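Local coordinates for protein beta-fructofuranosidase (Bifidobacterium adolescentis, PDB 6NOB) that probably hydrolyses terminal beta-fructofuranoside linkages, as in sucrose, as a member of glycoside hydrolase family 32, at residues Pro458-Glu463 / Val540-Gly545; Pro547-Leu552 / Val562-Ala567; Arg589-Val594 / Ser604-Gly609. One frame throughout, in Å; residues are numbered along the deposited sequence.

Contact 1 of 3, residues Pro458-Glu463 / Val540-Gly545; sequences PEMRVE and VNPQDG
Pro542 touches two side chains of 458-463 with different parts of its ring. Its CB meets Val462 CG2 at 3.6 Å, and CD, on the other side of CG, lies 4.0 Å from Met460 SD. Val462 starts out toward the proline; with CG1 anti to the backbone N (chi1 173°), CG2 is the branch that makes this contact. Met460 does the reverse. Its CB leaves in the other direction, but the chain folds at chi2 (-72°) and brings the sulfur back to cross the proline at about a right angle. Between these two contacts the ring's CG rests against main-chain oxygens, 3.5 Å from Glu459 O and a little farther from Met460 O. Gln543 slides past Val462 in the opposite direction, its NE2 lying 3.9 Å from Val462 CG2 in van der Waals contact. The joint links the two domains characteristic of family 32: 458-463 is a loop between strands of the beta-propeller, and 540-545 a loop between strands of the C-terminal beta-sandwich. No direct hydrogen bond spans it. Instead, a water donates both to Glu459 O, at 2.9 Å, and to Asn541 OD1, at 2.7 Å. That same OD1 accepts Gln543 N at 2.9 Å in the carbonyl plane, an Asx turn that holds the sandwich loop in shape, and takes a weaker bond from Asp544 N. The amide's other end, ND2, is held by Gly565 O. On the propeller side Asp456 accepts the backbone N-H groups of Met460 and Arg461, and the guanidinium of Arg461 hydrogen-bonds through NH2 to Phe454 O.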
loop_
_atom_site.group_PDB
_atom_site.type_symbol
_atom_site.label_atom_id
_atom_site.label_comp_id
_atom_site.label_asym_id
_atom_site.label_seq_id
_atom_site.Cartn_x
_atom_site.Cartn_y
_atom_site.Cartn_z
ATOM N N PRO A 458 13.535 -5.867 -2.824
ATOM C CA PRO A 458 14.620 -6.728 -2.321
ATOM C C PRO A 458 14.559 -8.173 -2.797
ATOM O O PRO A 458 15.456 -8.952 -2.450
ATOM C CB PRO A 458 14.444 -6.656 -0.794
ATOM C CG PRO A 458 13.757 -5.362 -0.557
ATOM C CD PRO A 458 12.821 -5.209 -1.711
ATOM N N GLU A 459 13.537 -8.561 -3.563
ATOM C CA GLU A 459 13.411 -9.919 -4.095
ATOM C C GLU A 459 13.427 -10.958 -2.976
ATOM O O GLU A 459 14.126 -11.971 -3.044
ATOM C CB GLU A 459 14.504 -10.208 -5.130
ATOM C CG GLU A 459 14.651 -9.120 -6.173
ATOM C CD GLU A 459 15.563 -9.521 -7.318
ATOM O OE1 GLU A 459 16.107 -10.647 -7.292
ATOM O OE2 GLU A 459 15.728 -8.702 -8.247
ATOM N N MET A 460 12.646 -10.695 -1.931
ATOM C CA MET A 460 12.561 -11.588 -0.786
ATOM C C MET A 460 11.381 -12.549 -0.861
ATOM O O MET A 460 11.278 -13.442 -0.013
ATOM C CB MET A 460 12.478 -10.773 0.510
ATOM C CG MET A 460 13.808 -10.178 0.940
ATOM S SD MET A 460 14.939 -11.438 1.557
ATOM C CE MET A 460 16.459 -10.501 1.669
ATOM N N ARG A 461 10.504 -12.398 -1.848
ATOM C CA ARG A 461 9.313 -13.224 -1.968
ATOM C C ARG A 461 9.496 -14.266 -3.064
ATOM O O ARG A 461 10.033 -13.970 -4.135
ATOM C CB ARG A 461 8.085 -12.361 -2.263
ATOM C CG ARG A 461 7.749 -11.383 -1.148
ATOM C CD ARG A 461 6.598 -10.471 -1.531
ATOM N NE ARG A 461 6.174 -9.633 -0.414
ATOM C CZ ARG A 461 5.676 -8.408 -0.548
ATOM N NH1 ARG A 461 5.538 -7.873 -1.756
ATOM N NH2 ARG A 461 5.318 -7.716 0.524
ATOM N N VAL A 462 9.050 -15.489 -2.785
ATOM C CA VAL A 462 9.107 -16.590 -3.739
ATOM C C VAL A 462 7.717 -17.203 -3.838
ATOM O O VAL A 462 7.103 -17.526 -2.815
ATOM C CB VAL A 462 10.142 -17.656 -3.327
ATOM C CG1 VAL A 462 10.061 -18.863 -4.251
ATOM C CG2 VAL A 462 11.541 -17.068 -3.344
ATOM N N GLU A 463 7.225 -17.358 -5.065
ATOM C CA GLU A 463 5.882 -17.882 -5.279
ATOM C C GLU A 463 5.765 -19.301 -4.737
ATOM O O GLU A 463 6.535 -20.189 -5.111
ATOM C CB GLU A 463 5.535 -17.855 -6.767
ATOM C CG GLU A 463 4.185 -18.475 -7.093
ATOM C CD GLU A 463 3.734 -18.198 -8.512
ATOM O OE1 GLU A 463 4.568 -17.773 -9.337
ATOM O OE2 GLU A 463 2.535 -18.400 -8.799
ATOM N N VAL A 540 18.702 -16.051 4.702
ATOM C CA VAL A 540 19.190 -16.693 3.488
ATOM C C VAL A 540 18.525 -16.035 2.287
ATOM O O VAL A 540 17.324 -15.751 2.306
ATOM C CB VAL A 540 18.925 -18.213 3.515
ATOM C CG1 VAL A 540 18.920 -18.786 2.114
ATOM C CG2 VAL A 540 19.967 -18.923 4.372
ATOM N N ASN A 541 19.320 -15.776 1.248
ATOM C CA ASN A 541 18.824 -15.266 -0.023
ATOM C C ASN A 541 17.910 -16.305 -0.659
ATOM O O ASN A 541 18.373 -17.388 -1.039
ATOM C CB ASN A 541 19.989 -14.923 -0.953
ATOM C CG ASN A 541 19.541 -14.230 -2.228
ATOM O OD1 ASN A 541 18.767 -14.781 -3.011
ATOM N ND2 ASN A 541 20.035 -13.015 -2.446
ATOM N N PRO A 542 16.616 -16.009 -0.816
ATOM C CA PRO A 542 15.673 -17.035 -1.293
ATOM C C PRO A 542 15.885 -17.458 -2.736
ATOM O O PRO A 542 15.211 -18.396 -3.182
ATOM C CB PRO A 542 14.307 -16.360 -1.118
ATOM C CG PRO A 542 14.603 -14.900 -1.221
ATOM C CD PRO A 542 15.954 -14.713 -0.585
ATOM N N GLN A 543 16.784 -16.814 -3.477
ATOM C CA GLN A 543 17.016 -17.150 -4.876
ATOM C C GLN A 543 18.258 -18.006 -5.092
ATOM O O GLN A 543 18.226 -18.932 -5.907
ATOM C CB GLN A 543 17.126 -15.873 -5.717
ATOM C CG GLN A 543 15.835 -15.068 -5.781
ATOM C CD GLN A 543 14.746 -15.773 -6.573
ATOM O OE1 GLN A 543 15.030 -16.611 -7.432
ATOM N NE2 GLN A 543 13.494 -15.436 -6.286
ATOM N N ASP A 544 19.351 -17.726 -4.383
ATOM C CA ASP A 544 20.579 -18.496 -4.529
ATOM C C ASP A 544 21.058 -19.132 -3.232
ATOM O O ASP A 544 22.122 -19.759 -3.227
ATOM C CB ASP A 544 21.699 -17.620 -5.114
ATOM C CG ASP A 544 21.855 -16.294 -4.387
ATOM O OD1 ASP A 544 21.802 -16.283 -3.140
ATOM O OD2 ASP A 544 22.036 -15.259 -5.064
ATOM N N GLY A 545 20.315 -18.988 -2.136
ATOM C CA GLY A 545 20.698 -19.623 -0.889
ATOM C C GLY A 545 21.848 -18.975 -0.152
ATOM O O GLY A 545 22.311 -19.531 0.848
HETATM O O HOH W 1 16.869 -12.872 -3.563
#

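Contact 2 of 3, residues Pro547-Leu552 / Val562-Ala567; sequences PTELLL and VAKGTA
Glu549 and Lys564 run side by side from a hydrogen-bonded antiparallel pair, pointing the same way. They meet through the lysine's aliphatic part, with Glu549 OE1 4.2 Å from Lys564 CD. Lys564 bends at chi4 (133°), and NZ ends 3.8 Å from Leu551 CD1 but 5.1 Å from Glu549 OE1, too far for a salt bridge, though the charges probably attract weakly. On the same face Leu551 CB packs on Val562 CB. Beneath these side chains, the Leu551-Val562 pair has bonds in both directions, Leu551 N to Val562 O at 2.8 Å being nearly straight. At the open end of the hairpin, where the second strand leaves in a turn, Thr548 CG2 meets Thr566 CG2 at 4.0 Å. Thr566 is positioned by its hydroxyl, which donates to Ala563 O at 2.8 Å across a type II turn from Ala563 to Thr566. Gly565 in that turn has positive phi, and a CB there would collide with Pro547 O. Farther out, strand 532-540 flanks strand 547-555, Val535 touching both Glu549 and Leu551. Leu550, on the other face, reaches Phe587 of the facing sheet. The whole is an antiparallel beta-hairpin in one sheet of the C-terminal beta-sandwich of family 32 enzymes.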
loop_
_atom_site.group_PDB
_atom_site.type_symbol
_atom_site.label_atom_id
_atom_site.label_comp_id
_atom_site.label_asym_id
_atom_site.label_seq_id
_atom_site.Cartn_x
_atom_site.Cartn_y
_atom_site.Cartn_z
ATOM N N PRO A 547 23.919 -16.634 2.392
ATOM C CA PRO A 547 23.612 -16.020 3.689
ATOM C C PRO A 547 23.323 -14.533 3.530
ATOM O O PRO A 547 24.016 -13.824 2.796
ATOM C CB PRO A 547 24.886 -16.262 4.506
ATOM C CG PRO A 547 25.556 -17.428 3.837
ATOM C CD PRO A 547 25.237 -17.294 2.381
ATOM N N THR A 548 22.285 -14.059 4.220
ATOM C CA THR A 548 21.964 -12.639 4.228
ATOM C C THR A 548 22.146 -12.078 5.632
ATOM O O THR A 548 22.030 -12.796 6.631
ATOM C CB THR A 548 20.535 -12.354 3.760
ATOM O OG1 THR A 548 19.594 -13.042 4.593
ATOM C CG2 THR A 548 20.364 -12.814 2.321
ATOM N N GLU A 549 22.415 -10.776 5.694
ATOM C CA GLU A 549 22.612 -10.075 6.955
ATOM C C GLU A 549 22.040 -8.675 6.817
ATOM O O GLU A 549 22.306 -7.993 5.822
ATOM C CB GLU A 549 24.099 -10.019 7.329
ATOM C CG GLU A 549 24.350 -9.764 8.801
ATOM C CD GLU A 549 25.825 -9.715 9.148
ATOM O OE1 GLU A 549 26.653 -9.483 8.241
ATOM O OE2 GLU A 549 26.153 -9.912 10.336
ATOM N N LEU A 550 21.249 -8.259 7.803
ATOM C CA LEU A 550 20.591 -6.959 7.804
ATOM C C LEU A 550 21.188 -6.108 8.917
ATOM O O LEU A 550 21.116 -6.481 10.093
ATOM C CB LEU A 550 19.081 -7.110 7.991
ATOM C CG LEU A 550 18.269 -5.816 8.089
ATOM C CD1 LEU A 550 18.386 -5.028 6.799
ATOM C CD2 LEU A 550 16.812 -6.115 8.414
ATOM N N LEU A 551 21.766 -4.967 8.548
ATOM C CA LEU A 551 22.451 -4.104 9.498
ATOM C C LEU A 551 21.945 -2.675 9.395
ATOM O O LEU A 551 21.540 -2.214 8.325
ATOM C CB LEU A 551 23.967 -4.086 9.267
ATOM C CG LEU A 551 24.675 -5.375 8.867
ATOM C CD1 LEU A 551 26.104 -5.068 8.455
ATOM C CD2 LEU A 551 24.649 -6.362 10.015
ATOM N N LEU A 552 21.973 -1.982 10.529
ATOM C CA LEU A 552 22.062 -0.530 10.557
ATOM C C LEU A 552 23.483 -0.178 10.971
ATOM O O LEU A 552 23.944 -0.604 12.035
ATOM C CB LEU A 552 21.053 0.092 11.519
ATOM C CG LEU A 552 20.980 1.616 11.394
ATOM C CD1 LEU A 552 20.216 2.030 10.139
ATOM C CD2 LEU A 552 20.380 2.251 12.637
ATOM N N VAL A 562 21.967 -1.700 5.677
ATOM C CA VAL A 562 22.770 -2.568 4.821
ATOM C C VAL A 562 22.079 -3.920 4.722
ATOM O O VAL A 562 21.715 -4.511 5.745
ATOM C CB VAL A 562 24.206 -2.739 5.351
ATOM C CG1 VAL A 562 25.078 -3.401 4.295
ATOM C CG2 VAL A 562 24.792 -1.398 5.775
ATOM N N ALA A 563 21.906 -4.409 3.499
ATOM C CA ALA A 563 21.248 -5.688 3.235
ATOM C C ALA A 563 22.229 -6.602 2.505
ATOM O O ALA A 563 22.095 -6.843 1.303
ATOM C CB ALA A 563 19.958 -5.480 2.430
ATOM N N LYS A 564 23.211 -7.116 3.242
ATOM C CA LYS A 564 24.250 -7.939 2.639
ATOM C C LYS A 564 23.686 -9.282 2.191
ATOM O O LYS A 564 22.847 -9.881 2.868
ATOM C CB LYS A 564 25.400 -8.148 3.626
ATOM C CG LYS A 564 26.153 -6.870 3.962
ATOM C CD LYS A 564 27.334 -7.121 4.891
ATOM C CE LYS A 564 28.441 -6.098 4.655
ATOM N NZ LYS A 564 28.952 -5.512 5.926
ATOM N N GLY A 565 24.161 -9.753 1.037
ATOM C CA GLY A 565 23.706 -11.001 0.462
ATOM C C GLY A 565 22.408 -10.919 -0.307
ATOM O O GLY A 565 22.051 -11.888 -0.991
ATOM N N THR A 566 21.692 -9.802 -0.228
ATOM C CA THR A 566 20.421 -9.633 -0.911
ATOM C C THR A 566 20.629 -9.067 -2.312
ATOM O O THR A 566 21.732 -8.669 -2.697
ATOM C CB THR A 566 19.504 -8.711 -0.113
ATOM O OG1 THR A 566 19.864 -7.349 -0.374
ATOM C CG2 THR A 566 19.645 -8.984 1.372
ATOM N N ALA A 567 19.537 -9.024 -3.077
ATOM C CA ALA A 567 19.572 -8.458 -4.419
ATOM C C ALA A 567 19.782 -6.949 -4.418
ATOM O O ALA A 567 20.078 -6.382 -5.475
ATOM C CB ALA A 567 18.282 -8.799 -5.166
#

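Contact 3 of 3, residues Arg589-Val594 / Ser604-Gly609; sequences RNVVEV and SMLFQG
Val592 and Met605 form a hydrogen-bonded antiparallel pair, their strands running at 176° to each other. Val592 N donates to Met605 O at 3.1 Å, nearly along the C=O axis, and Met605 N returns the bond to Val592 O. Past the strand ends, Phe607 N reaches Asn590 O from above its carbonyl plane, and Gly609 N donates to Arg589 O. On one face Val591 CG2, anti to the backbone N, lies 3.9 Å from Leu606 CD2, while Glu593 CG rests on Ser604 CB at 3.7 Å. Gln608 bends at chi2 (61°) and lays its amide against the flank of Asn590, OE1 3.2 Å from Asn590 CB, with the two amide planes 57° apart. Its NE2 bonds to Gly609 O at 2.9 Å, which fixes the turn of the amide. An alanine here has no amide, which would probably leave Gly609 O without its side-chain donor and open a gap beside Asn590. Outside the pair, Glu593 is hydrogen-bonded to His121 and forms a salt bridge with Arg476, and Ser604 OG is hydrogen-bonded to Asp430. These polar links, together with Phe454 and Met471 against Val591 and Leu606, set this edge hairpin of the C-terminal beta-sandwich on the beta-propeller, the domain pairing characteristic of family 32.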
loop_
_atom_site.group_PDB
_atom_site.type_symbol
_atom_site.label_atom_id
_atom_site.label_comp_id
_atom_site.label_asym_id
_atom_site.label_seq_id
_atom_site.Cartn_x
_atom_site.Cartn_y
_atom_site.Cartn_z
ATOM N N ARG A 589 9.657 -10.506 11.572
ATOM C CA ARG A 589 9.898 -11.769 10.877
ATOM C C ARG A 589 10.514 -11.593 9.491
ATOM O O ARG A 589 11.577 -12.160 9.211
ATOM C CB ARG A 589 8.599 -12.578 10.783
ATOM C CG ARG A 589 8.154 -13.163 12.118
ATOM C CD ARG A 589 6.659 -13.427 12.145
ATOM N NE ARG A 589 6.272 -14.480 11.211
ATOM C CZ ARG A 589 6.269 -15.776 11.507
ATOM N NH1 ARG A 589 6.637 -16.183 12.715
ATOM N NH2 ARG A 589 5.900 -16.666 10.596
ATOM N N ASN A 590 9.867 -10.825 8.607
ATOM C CA ASN A 590 10.391 -10.678 7.253
ATOM C C ASN A 590 10.334 -9.239 6.747
ATOM O O ASN A 590 10.310 -9.026 5.529
ATOM C CB ASN A 590 9.648 -11.599 6.273
ATOM C CG ASN A 590 8.172 -11.260 6.145
ATOM O OD1 ASN A 590 7.660 -10.366 6.823
ATOM N ND2 ASN A 590 7.479 -11.974 5.266
ATOM N N VAL A 591 10.315 -8.254 7.639
ATOM C CA VAL A 591 10.284 -6.852 7.237
ATOM C C VAL A 591 10.809 -6.021 8.400
ATOM O O VAL A 591 10.544 -6.321 9.567
ATOM C CB VAL A 591 8.859 -6.421 6.808
ATOM C CG1 VAL A 591 7.864 -6.621 7.950
ATOM C CG2 VAL A 591 8.846 -4.976 6.317
ATOM N N VAL A 592 11.575 -4.982 8.071
ATOM C CA VAL A 592 12.130 -4.067 9.058
ATOM C C VAL A 592 11.585 -2.674 8.783
ATOM O O VAL A 592 11.330 -2.303 7.633
ATOM C CB VAL A 592 13.679 -4.070 9.044
ATOM C CG1 VAL A 592 14.216 -3.331 7.827
ATOM C CG2 VAL A 592 14.234 -3.466 10.327
ATOM N N GLU A 593 11.369 -1.915 9.855
ATOM C CA GLU A 593 11.011 -0.503 9.763
ATOM C C GLU A 593 11.775 0.235 10.851
ATOM O O GLU A 593 11.649 -0.100 12.033
ATOM C CB GLU A 593 9.499 -0.288 9.909
ATOM C CG GLU A 593 8.664 -1.067 8.900
ATOM C CD GLU A 593 7.214 -0.635 8.873
ATOM O OE1 GLU A 593 6.946 0.518 8.479
ATOM O OE2 GLU A 593 6.341 -1.451 9.241
ATOM N N VAL A 594 12.569 1.224 10.452
ATOM C CA VAL A 594 13.494 1.911 11.345
ATOM C C VAL A 594 13.138 3.391 11.376
ATOM O O VAL A 594 12.907 4.002 10.326
ATOM C CB VAL A 594 14.953 1.709 10.899
ATOM C CG1 VAL A 594 15.899 2.485 11.799
ATOM C CG2 VAL A 594 15.305 0.227 10.887
ATOM N N SER A 604 12.835 1.488 5.729
ATOM C CA SER A 604 12.200 0.180 5.830
ATOM C C SER A 604 12.377 -0.581 4.523
ATOM O O SER A 604 12.594 0.010 3.462
ATOM C CB SER A 604 10.714 0.315 6.173
ATOM O OG SER A 604 10.032 1.077 5.196
ATOM N N MET A 605 12.270 -1.907 4.619
ATOM C CA MET A 605 12.393 -2.796 3.466
ATOM C C MET A 605 12.058 -4.216 3.895
ATOM O O MET A 605 12.120 -4.559 5.080
ATOM C CB MET A 605 13.801 -2.755 2.862
ATOM C CG MET A 605 14.858 -3.436 3.721
ATOM S SD MET A 605 16.517 -3.291 3.030
ATOM C CE MET A 605 16.751 -1.517 3.099
ATOM N N LEU A 606 11.709 -5.041 2.909
ATOM C CA LEU A 606 11.524 -6.464 3.151
ATOM C C LEU A 606 12.870 -7.139 3.374
ATOM O O LEU A 606 13.844 -6.866 2.667
ATOM C CB LEU A 606 10.809 -7.123 1.972
ATOM C CG LEU A 606 9.426 -6.598 1.584
ATOM C CD1 LEU A 606 8.875 -7.396 0.412
ATOM C CD2 LEU A 606 8.479 -6.653 2.770
ATOM N N PHE A 607 12.922 -8.027 4.366
ATOM C CA PHE A 607 14.122 -8.827 4.604
ATOM C C PHE A 607 13.704 -10.082 5.356
ATOM O O PHE A 607 13.365 -10.004 6.541
ATOM C CB PHE A 607 15.166 -8.042 5.387
ATOM C CG PHE A 607 16.434 -8.811 5.623
ATOM C CD1 PHE A 607 16.592 -9.582 6.765
ATOM C CD2 PHE A 607 17.459 -8.782 4.692
ATOM C CE1 PHE A 607 17.753 -10.300 6.977
ATOM C CE2 PHE A 607 18.624 -9.497 4.900
ATOM C CZ PHE A 607 18.771 -10.256 6.043
ATOM N N GLN A 608 13.752 -11.228 4.682
ATOM C CA GLN A 608 13.315 -12.493 5.270
ATOM C C GLN A 608 14.351 -12.980 6.277
ATOM O O GLN A 608 15.389 -13.531 5.907
ATOM C CB GLN A 608 13.084 -13.534 4.181
ATOM C CG GLN A 608 12.539 -14.852 4.702
ATOM C CD GLN A 608 11.192 -14.691 5.383
ATOM O OE1 GLN A 608 10.198 -14.349 4.742
ATOM N NE2 GLN A 608 11.153 -14.937 6.689
ATOM N N GLY A 609 14.070 -12.780 7.562
ATOM C CA GLY A 609 14.888 -13.382 8.589
ATOM C C GLY A 609 14.615 -14.866 8.726
ATOM O O GLY A 609 13.592 -15.385 8.279
#

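Overall arrangement
Contacts 2 and 3 are largely buried hairpins, one in each sheet of the C-terminal sandwich, held by backbone hydrogen bonds; contact 1 is a surface junction between loops far apart in sequence, relying on apolar touches and a bridging water. Phe607 ties all three together: its ring meets Thr548 and Leu550 of contact 2 and also Met460 of contact 1. Met460 CE further touches Thr566, and Asn541 N lies against Thr548 CG2, so contacts 1 and 2 meet directly. Contacts 1 and 3 both join sandwich to propeller, the former near the surface, the latter with charged and polar partners in the interior; contact 2 pairs strands of the sandwich alone, though its turn brushes the propeller loop.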